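Probable exosome complex exonuclease 2 (Archaeoglobus fulgidus, PDB 3M7N) is a non-catalytic RNase PH-family subunit of the archaeal exosome, an RNA-degrading complex, and probably helps to shape the active site of its partner Rrp41. Local coordinates at residues H[213-218]-H[222-227]. Residues are numbered along the deposited sequence; the frame is centred on the assembly and turned at random.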
# COMPACT_ATOMS: atom_id res chain seq x y z
N THR H 213 -9.27 -22.93 -20.73
CA THR H 213 -8.17 -22.91 -21.68
C THR H 213 -7.59 -24.32 -21.83
O THR H 213 -7.31 -24.99 -20.84
CB THR H 213 -7.04 -21.96 -21.20
OG1 THR H 213 -7.53 -20.62 -21.13
CG2 THR H 213 -5.89 -22.01 -22.17
N ILE H 214 -7.41 -24.77 -23.07
CA ILE H 214 -6.76 -26.04 -23.34
C ILE H 214 -5.62 -25.80 -24.31
O ILE H 214 -5.81 -25.18 -25.36
CB ILE H 214 -7.74 -27.09 -23.94
CG1 ILE H 214 -8.81 -27.44 -22.93
CG2 ILE H 214 -6.99 -28.37 -24.33
CD1 ILE H 214 -10.02 -28.06 -23.52
N THR H 215 -4.44 -26.30 -23.96
CA THR H 215 -3.28 -26.19 -24.83
C THR H 215 -2.79 -27.54 -25.35
O THR H 215 -2.66 -28.50 -24.60
CB THR H 215 -2.12 -25.48 -24.10
OG1 THR H 215 -2.62 -24.31 -23.45
CG2 THR H 215 -0.98 -25.12 -25.09
N THR H 216 -2.50 -27.59 -26.64
CA THR H 216 -2.00 -28.82 -27.22
C THR H 216 -0.65 -28.62 -27.89
O THR H 216 -0.25 -27.50 -28.23
CB THR H 216 -2.98 -29.38 -28.25
OG1 THR H 216 -3.11 -28.44 -29.31
CG2 THR H 216 -4.34 -29.62 -27.62
N ASP H 217 0.06 -29.73 -28.09
CA ASP H 217 1.29 -29.74 -28.86
C ASP H 217 1.01 -30.16 -30.31
O ASP H 217 -0.15 -30.33 -30.70
CB ASP H 217 2.36 -30.64 -28.21
CG ASP H 217 1.99 -32.13 -28.25
OD1 ASP H 217 1.08 -32.53 -28.99
OD2 ASP H 217 2.64 -32.91 -27.51
N LYS H 218 2.09 -30.31 -31.07
CA LYS H 218 2.12 -30.80 -32.46
C LYS H 218 1.22 -32.01 -32.77
O LYS H 218 0.59 -32.07 -33.81
CB LYS H 218 3.55 -31.26 -32.76
CG LYS H 218 4.32 -30.41 -33.71
CD LYS H 218 5.65 -31.09 -34.00
CE LYS H 218 6.12 -31.81 -32.76
NZ LYS H 218 7.14 -32.86 -33.05
N VAL H 222 -2.77 -33.01 -25.26
CA VAL H 222 -3.07 -31.91 -24.38
C VAL H 222 -1.85 -31.75 -23.47
O VAL H 222 -1.33 -32.73 -22.92
CB VAL H 222 -4.33 -32.17 -23.55
CG1 VAL H 222 -4.59 -31.02 -22.59
CG2 VAL H 222 -5.54 -32.37 -24.48
N VAL H 223 -1.40 -30.51 -23.32
CA VAL H 223 -0.13 -30.22 -22.67
C VAL H 223 -0.33 -29.27 -21.47
O VAL H 223 0.49 -29.22 -20.55
CB VAL H 223 0.89 -29.70 -23.75
CG1 VAL H 223 1.50 -28.38 -23.38
CG2 VAL H 223 1.96 -30.77 -24.07
N ALA H 224 -1.44 -28.55 -21.48
CA ALA H 224 -1.79 -27.69 -20.35
C ALA H 224 -3.27 -27.44 -20.39
O ALA H 224 -3.85 -27.37 -21.47
CB ALA H 224 -1.03 -26.37 -20.42
N MET H 225 -3.90 -27.33 -19.24
CA MET H 225 -5.29 -26.89 -19.21
C MET H 225 -5.50 -26.05 -17.97
O MET H 225 -4.85 -26.24 -16.95
CB MET H 225 -6.27 -28.06 -19.21
CG MET H 225 -6.16 -29.04 -20.37
SD MET H 225 -7.18 -30.52 -20.10
CE MET H 225 -8.74 -29.79 -20.40
N GLN H 226 -6.45 -25.12 -18.07
CA GLN H 226 -6.73 -24.22 -16.99
C GLN H 226 -8.20 -23.77 -17.05
O GLN H 226 -8.62 -23.11 -18.00
CB GLN H 226 -5.81 -23.00 -17.12
CG GLN H 226 -6.07 -21.87 -16.12
CD GLN H 226 -5.69 -22.25 -14.72
OE1 GLN H 226 -4.71 -22.99 -14.49
NE2 GLN H 226 -6.45 -21.74 -13.76
N LYS H 227 -8.97 -24.16 -16.04
CA LYS H 227 -10.28 -23.55 -15.82
C LYS H 227 -10.13 -22.29 -14.93
O LYS H 227 -9.41 -22.32 -13.93
CB LYS H 227 -11.22 -24.58 -15.19
CG LYS H 227 -12.52 -23.98 -14.71
CD LYS H 227 -13.45 -25.05 -14.16
CE LYS H 227 -13.95 -24.68 -12.78
NZ LYS H 227 -14.90 -23.59 -12.76
O HOH W 1 -8.96 -19.99 -19.12
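I214 lies alongside M225 and points the same way, its CG1 meeting the CE methyl of M225 at 3.5 Å. The bend at chi3 (74°) folds that methyl back toward the isoleucine. CG2 of I214 reaches CG1 of V222 at 4.0 Å, and helix 235-253 covers this apolar face, I214 against S245, M225 against F238 and V222 against L242. An alanine in place of I214 would probably leave the M225 methyl and V222 CG1 without their shared neighbour and open a gap beneath the helix. On the other face, T215 CB sits 3.9 Å from A224 CB. The backbones form an antiparallel hairpin: T213 and Q226 bond in both directions, and T215 N reaches A224 O at 2.8 Å. The ladder then illustrates a classic beta bulge, V223 and A224 both facing T215. T215 O takes a nearly straight bond from V223 N (2.7 Å, 165°) and a long, doubtful one from A224 N. The far edge of strand 222-228 pairs with a strand of the neighbouring exonuclease 1 chain, so the sheet continues between subunits. Labour is thus divided: main-chain bonds fix the register, while I214, M225 and V222 offer helix 235-253 an apolar surface.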